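Local coordinates for mitochondrial dynamics protein MID49 (Mus musculus, PDB 4WOY) that recruits the fission mediator DNM1L (Drp1) to the mitochondrial outer membrane, regulates its GTPase activity and is required for mitochondrial fission, at residues A177-V181 with L192-P196; R96-V100 with L204-D208; E34-Y38 with A136-V141. The protein carries 1 engineered substitution. All blocks are in the same frame, centred on the assembly; numbering follows the deposited sequence.

In the fold
All three contacts lie in the nucleotidyltransferase-like part of the cytoplasmic region of MID49. Contacts 1 and 2 belong to one mixed sheet: strand 173-182 pairs with 191-193, which pairs with 205-208, which in turn pairs with 97-102. Their centres are about 10 Å apart, and they touch directly where L193 N probably bonds to L206 O. Contact 3 joins helix 18-42 to the end of helix 126-139; its centre lies about 16 Å from that of contact 1, which it meets through L137 and V178, and about 25 Å from that of contact 2. Along the chain contact 3 closes before contact 1 opens, while contacts 2 and 3 alternate, tying distant parts of the sequence into one body.

Contact 1. Residues A177-V181 with L192-P196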
ATOM      1  N   ALA A 177      -5.938  -5.860   3.640  1.00 47.94           N
ATOM      2  CA  ALA A 177      -4.673  -6.527   3.335  1.00 43.70           C
ATOM      3  C   ALA A 177      -3.970  -6.809   4.646  1.00 42.86           C
ATOM      4  O   ALA A 177      -3.565  -5.878   5.357  1.00 42.03           O
ATOM      5  CB  ALA A 177      -3.798  -5.682   2.410  1.00 37.03           C
ATOM      6  N   VAL A 178      -3.846  -8.087   4.995  1.00 46.33           N
ATOM      7  CA  VAL A 178      -3.174  -8.444   6.236  1.00 46.61           C
ATOM      8  C   VAL A 178      -1.679  -8.416   5.989  1.00 43.15           C
ATOM      9  O   VAL A 178      -1.160  -9.222   5.211  1.00 44.62           O
ATOM     10  CB  VAL A 178      -3.582  -9.817   6.743  1.00 53.78           C
ATOM     11  CG1 VAL A 178      -2.912 -10.088   8.066  1.00 51.71           C
ATOM     12  CG2 VAL A 178      -5.094  -9.906   6.867  1.00 57.45           C
ATOM     13  N   LEU A 179      -0.997  -7.467   6.633  1.00 33.65           N
ATOM     14  CA  LEU A 179       0.417  -7.244   6.369  1.00 35.04           C
ATOM     15  C   LEU A 179       1.286  -7.497   7.580  1.00 32.23           C
ATOM     16  O   LEU A 179       1.266  -6.715   8.539  1.00 40.12           O
ATOM     17  CB  LEU A 179       0.645  -5.818   5.882  1.00 32.72           C
ATOM     18  CG  LEU A 179      -0.135  -5.398   4.642  1.00 38.44           C
ATOM     19  CD1 LEU A 179      -0.126  -3.878   4.533  1.00 31.06           C
ATOM     20  CD2 LEU A 179       0.454  -6.044   3.371  1.00 35.40           C
ATOM     21  N   MET A 180       2.073  -8.572   7.529  1.00 31.46           N
ATOM     22  CA  MET A 180       3.095  -8.793   8.573  1.00 36.07           C
ATOM     23  C   MET A 180       4.293  -7.892   8.273  1.00 29.48           C
ATOM     24  O   MET A 180       4.831  -7.920   7.168  1.00 26.98           O
ATOM     25  CB  MET A 180       3.527 -10.263   8.654  1.00 34.75           C
ATOM     26  CG  MET A 180       2.490 -11.187   9.328  1.00 36.74           C
ATOM     27  SD  MET A 180       2.882 -12.942   9.227  1.00 49.59           S
ATOM     28  CE  MET A 180       2.946 -13.217   7.457  1.00 33.08           C
ATOM     29  N   VAL A 181       4.687  -7.064   9.228  1.00 36.33           N
ATOM     30  CA  VAL A 181       5.656  -6.029   8.929  1.00 32.60           C
ATOM     31  C   VAL A 181       6.796  -5.983   9.939  1.00 35.28           C
ATOM     32  O   VAL A 181       6.624  -6.382  11.102  1.00 34.85           O
ATOM     33  CB  VAL A 181       4.967  -4.649   8.833  1.00 33.94           C
ATOM     34  CG1 VAL A 181       3.850  -4.680   7.778  1.00 26.97           C
ATOM     35  CG2 VAL A 181       4.392  -4.222  10.177  1.00 34.41           C
ATOM     36  N   LEU A 192       9.094  -3.115   6.021  1.00 36.96           N
ATOM     37  CA  LEU A 192       9.236  -4.254   5.140  1.00 36.98           C
ATOM     38  C   LEU A 192       8.007  -5.113   5.339  1.00 35.74           C
ATOM     39  O   LEU A 192       7.615  -5.372   6.491  1.00 27.45           O
ATOM     40  CB  LEU A 192      10.498  -5.049   5.464  1.00 35.65           C
ATOM     41  CG  LEU A 192      11.781  -4.233   5.552  1.00 39.77           C
ATOM     42  CD1 LEU A 192      12.941  -5.124   5.980  1.00 35.79           C
ATOM     43  CD2 LEU A 192      12.025  -3.551   4.240  1.00 33.22           C
ATOM     44  N   LEU A 193       7.400  -5.562   4.243  1.00 35.99           N
ATOM     45  CA  LEU A 193       6.221  -6.404   4.331  1.00 32.02           C
ATOM     46  C   LEU A 193       6.531  -7.825   3.923  1.00 29.32           C
ATOM     47  O   LEU A 193       7.287  -8.056   2.985  1.00 32.58           O
ATOM     48  CB  LEU A 193       5.100  -5.883   3.433  1.00 40.15           C
ATOM     49  CG  LEU A 193       4.793  -4.401   3.235  1.00 46.82           C
ATOM     50  CD1 LEU A 193       4.063  -4.229   1.929  1.00 44.26           C
ATOM     51  CD2 LEU A 193       3.926  -3.904   4.351  1.00 50.79           C
ATOM     52  N   ALA A 194       5.913  -8.774   4.598  1.00 40.96           N
ATOM     53  CA  ALA A 194       5.882 -10.127   4.121  1.00 41.79           C
ATOM     54  C   ALA A 194       4.827 -10.210   3.014  1.00 44.53           C
ATOM     55  O   ALA A 194       3.674 -10.548   3.265  1.00 51.37           O
ATOM     56  CB  ALA A 194       5.546 -11.088   5.262  1.00 42.47           C
ATOM     57  N   TRP A 195       5.210  -9.934   1.781  1.00 46.39           N
ATOM     58  CA  TRP A 195       4.234  -9.904   0.710  1.00 53.64           C
ATOM     59  C   TRP A 195       4.754 -10.762  -0.394  1.00 59.49           C
ATOM     60  O   TRP A 195       5.957 -10.908  -0.543  1.00 56.51           O
ATOM     61  CB  TRP A 195       3.967  -8.480   0.220  1.00 60.13           C
ATOM     62  CG  TRP A 195       2.524  -8.209  -0.236  1.00 67.90           C
ATOM     63  CD1 TRP A 195       2.138  -7.618  -1.402  1.00 67.85           C
ATOM     64  CD2 TRP A 195       1.304  -8.540   0.469  1.00 72.96           C
ATOM     65  NE1 TRP A 195       0.767  -7.532  -1.461  1.00 72.19           N
ATOM     66  CE2 TRP A 195       0.229  -8.099  -0.333  1.00 71.66           C
ATOM     67  CE3 TRP A 195       1.020  -9.168   1.697  1.00 73.57           C
ATOM     68  CZ2 TRP A 195      -1.118  -8.254   0.057  1.00 65.67           C
ATOM     69  CZ3 TRP A 195      -0.320  -9.322   2.086  1.00 66.75           C
ATOM     70  CH2 TRP A 195      -1.368  -8.867   1.264  1.00 66.85           C
ATOM     71  N   PRO A 196       3.842 -11.401  -1.128  1.00 74.65           N
ATOM     72  CA  PRO A 196       4.343 -12.201  -2.225  1.00 83.24           C
ATOM     73  C   PRO A 196       4.826 -11.359  -3.366  1.00 94.86           C
ATOM     74  O   PRO A 196       4.358 -10.261  -3.669  1.00112.15           O
ATOM     75  CB  PRO A 196       3.119 -13.017  -2.652  1.00 82.39           C
ATOM     76  CG  PRO A 196       1.985 -12.127  -2.330  1.00 76.70           C
ATOM     77  CD  PRO A 196       2.372 -11.481  -1.033  1.00 76.67           C
TER
HETATM   78  O   HOH W   1       1.750 -10.006   5.035  1.00 35.09           O
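A single water gathers three backbone groups where the second segment draws away from strand 173-182: it donates to V178 O and to A194 O, the latter at 2.7 Å, and accepts from M180 N. Beside it A194 N gives a direct bond to M180 O, 2.9 Å long and nearly straight at 171°, arriving almost head-on to the carbonyl. V181 and L193 form the antiparallel non-hydrogen-bonded pair of this hairpin; their side chains lie alongside each other, V181 CG1 resting 3.5 Å from L193 CD2. L179, two residues before V181, reaches in from the same face of the strand. Its CG is anti to the carbonyl carbon (chi1 -57°), and the two methyls divide the work: CD1 meets L193 CD2 at 4.1 Å, while CD2 sits over one face of the W195 indole, 3.7 Å from the centroid of the six-membered ring. V178 O approaches the same ring obliquely, 3.2 Å from W195 CZ3. Away from the tryptophan, the bent chain of M180 brings CE to 4.0 Å from A194 CB, and helix 126-139 covers M180 through L129 and L133. The chain turns away at A194, the centre of an inverse gamma turn, so direct pairing gives way to the water, which satisfies peptide groups of both segments, while L179 and A177 CB help hold W195 against the sheet.

Contact 2. Residues R96-V100 with L204-D208; sequences RCWAV and LWLQD
This is an antiparallel strand pairing within the large mixed sheet, joining strand 97-102 to strand 205-208 across more than a hundred residues of sequence. W98 and W205 form its hydrogen-bonded pair: W205 N donates to W98 O at 2.8 Å, and W98 N returns a bond to W205 O at 2.9 Å, the donor tilted 28° from the carbonyl plane. Next to them C97 and L206 make the non-hydrogen-bonded pair. Beyond it Q207 N bonds to R96 O at 3.0 Å, and a water donates to both R96 O and Q207 O, extending the link past the start of strand 97-102.

The two faces are filled differently. On the side of C97 and L206, L204 packs through two parts: its CB lies 3.8 Å from C97 CB, and its CD2 meets A99 CB at 3.5 Å. On the side of the tryptophans, V100 sets CG2 over one face of the W205 indole, 3.8 Å from the centroid of the five-membered ring; with CG1 anti to the backbone N (chi1 -179°), CG2 falls beside that N and over the ring. W205 NE1 is held by L124 O, which helps fix the rotation of the indole. W98 and Q207 cross with ring and amide planes 37° apart, W98 NE1 lying 3.9 Å from Q207 NE2, while Q207 OE1 bonds to N297 ND2.

At the far end D208 caps Y210 N through OD1 and makes a salt bridge to R70 through OD2, just ahead of helix 210-224. Strand 205-208 thus lies between 97-102 and 191-193 in a twisted mixed sheet, consistent with the nucleotidyltransferase-like fold of the MID49/MID51 family.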
ATOM      1  N   ARG A  96      13.513  -3.501  -4.973  1.00 43.22           N
ATOM      2  CA  ARG A  96      12.197  -3.456  -4.312  1.00 45.63           C
ATOM      3  C   ARG A  96      12.154  -4.247  -3.012  1.00 51.26           C
ATOM      4  O   ARG A  96      11.187  -4.121  -2.254  1.00 48.03           O
ATOM      5  CB  ARG A  96      11.094  -3.997  -5.232  1.00 40.88           C
ATOM      6  CG  ARG A  96      10.785  -3.151  -6.446  1.00 50.52           C
ATOM      7  CD  ARG A  96       9.840  -3.904  -7.364  1.00 64.91           C
ATOM      8  NE  ARG A  96       9.968  -3.496  -8.765  1.00 86.02           N
ATOM      9  CZ  ARG A  96       9.060  -2.784  -9.439  1.00 98.56           C
ATOM     10  NH1 ARG A  96       7.934  -2.384  -8.851  1.00 93.92           N
ATOM     11  NH2 ARG A  96       9.280  -2.474 -10.714  1.00104.63           N
ATOM     12  N   CYS A  97      13.181  -5.058  -2.750  1.00 55.78           N
ATOM     13  CA  CYS A  97      13.138  -5.996  -1.615  1.00 46.91           C
ATOM     14  C   CYS A  97      14.257  -5.821  -0.603  1.00 36.60           C
ATOM     15  O   CYS A  97      15.206  -5.087  -0.806  1.00 48.63           O
ATOM     16  CB  CYS A  97      13.173  -7.450  -2.098  1.00 41.11           C
ATOM     17  SG  CYS A  97      11.850  -7.922  -3.198  1.00 41.62           S
ATOM     18  N   TRP A  98      14.126  -6.528   0.505  1.00 42.29           N
ATOM     19  CA  TRP A  98      15.103  -6.482   1.586  1.00 43.46           C
ATOM     20  C   TRP A  98      15.187  -7.852   2.266  1.00 38.23           C
ATOM     21  O   TRP A  98      14.171  -8.569   2.351  1.00 34.50           O
ATOM     22  CB  TRP A  98      14.727  -5.388   2.607  1.00 39.50           C
ATOM     23  CG  TRP A  98      15.157  -3.992   2.227  1.00 47.19           C
ATOM     24  CD1 TRP A  98      14.662  -3.198   1.214  1.00 49.47           C
ATOM     25  CD2 TRP A  98      16.178  -3.222   2.867  1.00 47.68           C
ATOM     26  NE1 TRP A  98      15.321  -1.993   1.187  1.00 57.35           N
ATOM     27  CE2 TRP A  98      16.252  -1.979   2.196  1.00 52.21           C
ATOM     28  CE3 TRP A  98      17.032  -3.464   3.940  1.00 50.64           C
ATOM     29  CZ2 TRP A  98      17.140  -0.989   2.568  1.00 60.35           C
ATOM     30  CZ3 TRP A  98      17.922  -2.465   4.318  1.00 66.77           C
ATOM     31  CH2 TRP A  98      17.963  -1.245   3.636  1.00 73.02           C
ATOM     32  N   ALA A  99      16.379  -8.227   2.736  1.00 36.00           N
ATOM     33  CA  ALA A  99      16.520  -9.477   3.493  1.00 38.12           C
ATOM     34  C   ALA A  99      16.640  -9.161   4.975  1.00 32.89           C
ATOM     35  O   ALA A  99      17.086  -8.085   5.367  1.00 31.47           O
ATOM     36  CB  ALA A  99      17.701 -10.300   3.027  1.00 30.21           C
ATOM     37  N   VAL A 100      16.191 -10.100   5.785  1.00 39.14           N
ATOM     38  CA  VAL A 100      16.267  -9.986   7.223  1.00 32.87           C
ATOM     39  C   VAL A 100      17.195 -11.120   7.695  1.00 37.70           C
ATOM     40  O   VAL A 100      16.839 -12.303   7.638  1.00 39.71           O
ATOM     41  CB  VAL A 100      14.841 -10.056   7.889  1.00 40.33           C
ATOM     42  CG1 VAL A 100      14.931  -9.906   9.381  1.00 37.33           C
ATOM     43  CG2 VAL A 100      13.917  -8.986   7.322  1.00 32.17           C
ATOM     44  N   LEU A 204      12.712 -12.986   0.514  1.00 39.77           N
ATOM     45  CA  LEU A 204      12.865 -11.554   0.737  1.00 43.34           C
ATOM     46  C   LEU A 204      11.552 -10.851   1.115  1.00 43.96           C
ATOM     47  O   LEU A 204      10.463 -11.291   0.738  1.00 40.14           O
ATOM     48  CB  LEU A 204      13.471 -10.879  -0.491  1.00 39.46           C
ATOM     49  CG  LEU A 204      14.856 -11.415  -0.871  1.00 39.80           C
ATOM     50  CD1 LEU A 204      15.390 -10.712  -2.086  1.00 41.24           C
ATOM     51  CD2 LEU A 204      15.838 -11.293   0.275  1.00 38.10           C
ATOM     52  N   TRP A 205      11.691  -9.765   1.869  1.00 38.62           N
ATOM     53  CA  TRP A 205      10.592  -8.892   2.277  1.00 37.77           C
ATOM     54  C   TRP A 205      10.405  -7.774   1.253  1.00 42.88           C
ATOM     55  O   TRP A 205      11.343  -7.430   0.537  1.00 42.16           O
ATOM     56  CB  TRP A 205      10.878  -8.299   3.663  1.00 36.68           C
ATOM     57  CG  TRP A 205      10.886  -9.358   4.687  1.00 36.48           C
ATOM     58  CD1 TRP A 205      11.756 -10.407   4.780  1.00 36.08           C
ATOM     59  CD2 TRP A 205       9.944  -9.524   5.743  1.00 37.00           C
ATOM     60  NE1 TRP A 205      11.411 -11.216   5.831  1.00 36.25           N
ATOM     61  CE2 TRP A 205      10.309 -10.696   6.443  1.00 36.94           C
ATOM     62  CE3 TRP A 205       8.833  -8.790   6.172  1.00 37.78           C
ATOM     63  CZ2 TRP A 205       9.602 -11.145   7.542  1.00 37.77           C
ATOM     64  CZ3 TRP A 205       8.135  -9.238   7.256  1.00 38.66           C
ATOM     65  CH2 TRP A 205       8.520 -10.407   7.938  1.00 38.73           C
ATOM     66  N   LEU A 206       9.202  -7.213   1.171  1.00 38.97           N
ATOM     67  CA  LEU A 206       8.957  -6.138   0.233  1.00 39.66           C
ATOM     68  C   LEU A 206       9.044  -4.772   0.957  1.00 38.90           C
ATOM     69  O   LEU A 206       8.490  -4.569   2.045  1.00 38.57           O
ATOM     70  CB  LEU A 206       7.594  -6.335  -0.413  1.00 41.21           C
ATOM     71  CG  LEU A 206       7.188  -5.402  -1.537  1.00 42.27           C
ATOM     72  CD1 LEU A 206       7.955  -5.811  -2.786  1.00 43.32           C
ATOM     73  CD2 LEU A 206       5.718  -5.499  -1.756  1.00 43.68           C
ATOM     74  N   GLN A 207       9.755  -3.831   0.364  1.00 39.00           N
ATOM     75  CA  GLN A 207       9.844  -2.516   0.972  1.00 38.68           C
ATOM     76  C   GLN A 207       8.516  -1.800   0.828  1.00 44.99           C
ATOM     77  O   GLN A 207       7.926  -1.757  -0.249  1.00 40.42           O
ATOM     78  CB  GLN A 207      10.935  -1.672   0.329  1.00 43.98           C
ATOM     79  CG  GLN A 207      11.024  -0.283   0.922  1.00 39.10           C
ATOM     80  CD  GLN A 207      12.046   0.587   0.220  1.00 40.07           C
ATOM     81  OE1 GLN A 207      11.983   0.790  -0.999  1.00 45.23           O
ATOM     82  NE2 GLN A 207      13.015   1.085   0.981  1.00 40.04           N
ATOM     83  N   ASP A 208       8.074  -1.203   1.921  1.00 49.48           N
ATOM     84  CA  ASP A 208       6.867  -0.416   1.907  1.00 39.91           C
ATOM     85  C   ASP A 208       7.183   1.030   2.264  1.00 40.05           C
ATOM     86  O   ASP A 208       7.499   1.331   3.410  1.00 39.78           O
ATOM     87  CB  ASP A 208       5.858  -0.988   2.888  1.00 44.88           C
ATOM     88  CG  ASP A 208       4.627  -0.104   3.024  1.00 46.98           C
ATOM     89  OD1 ASP A 208       4.185   0.427   1.985  1.00 49.70           O
ATOM     90  OD2 ASP A 208       4.130   0.074   4.160  1.00 46.48           O
TER
HETATM   91  O   HOH W   2       8.938  -2.258  -3.103  1.00 45.75           O

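Contact 3. Residues E34-Y38 with A136-V141; sequences ELQAY and ALSASV
The Y38 ring carries V141 CG2 squarely on one face: the methyl stands 3.5 Å from the ring centroid and only 8° off the normal, a CH-pi contact over the middle of the phenol. A136 CB approaches the ring obliquely, 4.0 Å from Y38 CE2. At the hydroxyl end S140 OG is modelled implausibly close to Y38 OH, so the relation between those two groups is doubtful.

The ring spans the distance between helix 18-42 and the end of helix 126-139 because Y38 CG is anti to the backbone N (chi1 165°), directing the phenol out toward the second segment. V141 presents its CG2 from just past that helix, where S140 has already left helical geometry. One turn earlier in helix 18-42, L35 adds its CD1 to the same patch, 3.9 Å from L137 CD2 and 4.0 Å from V141 CG2, its side chain crossing both at about a right angle. I146 of helix 143-150 also touches V141, while W143 NE1 bonds to L137 O.

V141 CG2 is therefore shared between an aromatic face and a leucine methyl. The sound contacts across this junction are apolar, so the helices are joined here by shape and dispersion, with the phenol ring as the main bridge.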
ATOM      1  N   GLU A  34     -10.772  -8.807  16.734  1.00 54.01           N
ATOM      2  CA  GLU A  34     -11.129 -10.235  16.683  1.00 60.43           C
ATOM      3  C   GLU A  34      -9.983 -11.089  16.135  1.00 59.81           C
ATOM      4  O   GLU A  34      -9.607 -12.104  16.711  1.00 62.75           O
ATOM      5  CB  GLU A  34     -12.388 -10.447  15.830  1.00 66.50           C
ATOM      6  CG  GLU A  34     -13.682 -10.139  16.550  1.00 69.52           C
ATOM      7  CD  GLU A  34     -13.807 -10.932  17.833  1.00 70.89           C
ATOM      8  OE1 GLU A  34     -13.673 -12.167  17.777  1.00 72.44           O
ATOM      9  OE2 GLU A  34     -14.035 -10.334  18.899  1.00 71.88           O
ATOM     10  N   LEU A  35      -9.413 -10.651  15.025  1.00 53.29           N
ATOM     11  CA  LEU A  35      -8.275 -11.324  14.439  1.00 49.33           C
ATOM     12  C   LEU A  35      -7.073 -11.314  15.382  1.00 53.09           C
ATOM     13  O   LEU A  35      -6.328 -12.303  15.466  1.00 52.44           O
ATOM     14  CB  LEU A  35      -7.899 -10.649  13.125  1.00 47.91           C
ATOM     15  CG  LEU A  35      -6.809 -11.324  12.299  1.00 57.28           C
ATOM     16  CD1 LEU A  35      -7.091 -12.805  12.147  1.00 58.33           C
ATOM     17  CD2 LEU A  35      -6.721 -10.662  10.942  1.00 58.59           C
ATOM     18  N   GLN A  36      -6.881 -10.204  16.092  1.00 51.67           N
ATOM     19  CA  GLN A  36      -5.796 -10.120  17.059  1.00 50.54           C
ATOM     20  C   GLN A  36      -6.025 -11.099  18.209  1.00 52.31           C
ATOM     21  O   GLN A  36      -5.092 -11.741  18.709  1.00 50.24           O
ATOM     22  CB  GLN A  36      -5.648  -8.722  17.619  1.00 50.31           C
ATOM     23  CG  GLN A  36      -4.398  -8.589  18.459  1.00 58.00           C
ATOM     24  CD  GLN A  36      -4.341  -7.269  19.157  1.00 76.62           C
ATOM     25  OE1 GLN A  36      -4.571  -6.225  18.545  1.00 83.57           O
ATOM     26  NE2 GLN A  36      -4.028  -7.293  20.447  1.00 87.95           N
ATOM     27  N   ALA A  37      -7.273 -11.190  18.645  1.00 47.48           N
ATOM     28  CA  ALA A  37      -7.605 -12.085  19.733  1.00 53.79           C
ATOM     29  C   ALA A  37      -7.277 -13.513  19.314  1.00 57.36           C
ATOM     30  O   ALA A  37      -6.732 -14.288  20.100  1.00 47.83           O
ATOM     31  CB  ALA A  37      -9.078 -11.945  20.126  1.00 52.37           C
ATOM     32  N   TYR A  38      -7.590 -13.847  18.064  1.00 72.55           N
ATOM     33  CA  TYR A  38      -7.269 -15.167  17.537  1.00 78.72           C
ATOM     34  C   TYR A  38      -5.774 -15.428  17.557  1.00 71.12           C
ATOM     35  O   TYR A  38      -5.327 -16.479  18.002  1.00 75.95           O
ATOM     36  CB  TYR A  38      -7.776 -15.328  16.106  1.00 89.85           C
ATOM     37  CG  TYR A  38      -7.151 -16.515  15.423  1.00102.59           C
ATOM     38  CD1 TYR A  38      -7.711 -17.779  15.543  1.00113.84           C
ATOM     39  CD2 TYR A  38      -5.977 -16.382  14.685  1.00104.45           C
ATOM     40  CE1 TYR A  38      -7.137 -18.872  14.929  1.00115.85           C
ATOM     41  CE2 TYR A  38      -5.387 -17.471  14.084  1.00109.96           C
ATOM     42  CZ  TYR A  38      -5.971 -18.713  14.208  1.00115.47           C
ATOM     43  OH  TYR A  38      -5.381 -19.792  13.601  1.00114.24           O
ATOM     44  N   ALA A 136      -3.670 -20.095   8.708  1.00 55.80           N
ATOM     45  CA  ALA A 136      -4.476 -19.675   9.859  1.00 48.22           C
ATOM     46  C   ALA A 136      -5.724 -18.894   9.440  1.00 50.15           C
ATOM     47  O   ALA A 136      -6.803 -19.084   9.983  1.00 49.90           O
ATOM     48  CB  ALA A 136      -3.628 -18.841  10.818  1.00 39.03           C
ATOM     49  N   LEU A 137      -5.561 -18.010   8.470  1.00 47.62           N
ATOM     50  CA  LEU A 137      -6.656 -17.185   8.011  1.00 48.11           C
ATOM     51  C   LEU A 137      -7.717 -18.065   7.365  1.00 57.97           C
ATOM     52  O   LEU A 137      -8.915 -17.946   7.653  1.00 58.01           O
ATOM     53  CB  LEU A 137      -6.156 -16.154   7.001  1.00 40.69           C
ATOM     54  CG  LEU A 137      -5.410 -14.940   7.551  1.00 43.70           C
ATOM     55  CD1 LEU A 137      -5.096 -13.989   6.409  1.00 46.48           C
ATOM     56  CD2 LEU A 137      -6.129 -14.238   8.660  1.00 48.10           C
ATOM     57  N   SER A 138      -7.266 -18.974   6.508  1.00 69.53           N
ATOM     58  CA  SER A 138      -8.170 -19.710   5.639  1.00 82.56           C
ATOM     59  C   SER A 138      -8.767 -20.955   6.277  1.00 87.47           C
ATOM     60  O   SER A 138      -9.865 -21.374   5.920  1.00 98.99           O
ATOM     61  CB  SER A 138      -7.438 -20.096   4.354  1.00 89.37           C
ATOM     62  OG  SER A 138      -8.352 -20.497   3.354  1.00 96.40           O
ATOM     63  N   ALA A 139      -8.057 -21.555   7.221  1.00 80.03           N
ATOM     64  CA  ALA A 139      -8.530 -22.813   7.777  1.00 82.89           C
ATOM     65  C   ALA A 139      -8.703 -22.795   9.301  1.00 83.68           C
ATOM     66  O   ALA A 139      -9.259 -23.733   9.876  1.00 96.31           O
ATOM     67  CB  ALA A 139      -7.581 -23.941   7.364  1.00 79.74           C
ATOM     68  N   SER A 140      -8.272 -21.718   9.949  1.00 70.08           N
ATOM     69  CA  SER A 140      -8.197 -21.703  11.408  1.00 69.58           C
ATOM     70  C   SER A 140      -8.882 -20.507  12.116  1.00 75.20           C
ATOM     71  O   SER A 140      -9.004 -20.507  13.339  1.00 82.23           O
ATOM     72  CB  SER A 140      -6.720 -21.786  11.811  1.00 72.28           C
ATOM     73  OG  SER A 140      -6.513 -21.530  13.190  1.00 79.28           O
ATOM     74  N   VAL A 141      -9.292 -19.480  11.372  1.00 76.66           N
ATOM     75  CA  VAL A 141     -10.014 -18.345  11.967  1.00 71.80           C
ATOM     76  C   VAL A 141     -11.521 -18.490  11.732  1.00 74.64           C
ATOM     77  O   VAL A 141     -11.967 -18.808  10.622  1.00 76.14           O
ATOM     78  CB  VAL A 141      -9.569 -16.984  11.399  1.00 68.31           C
ATOM     79  CG1 VAL A 141     -10.537 -15.877  11.838  1.00 68.41           C
ATOM     80  CG2 VAL A 141      -8.119 -16.654  11.798  1.00 59.83           C
TER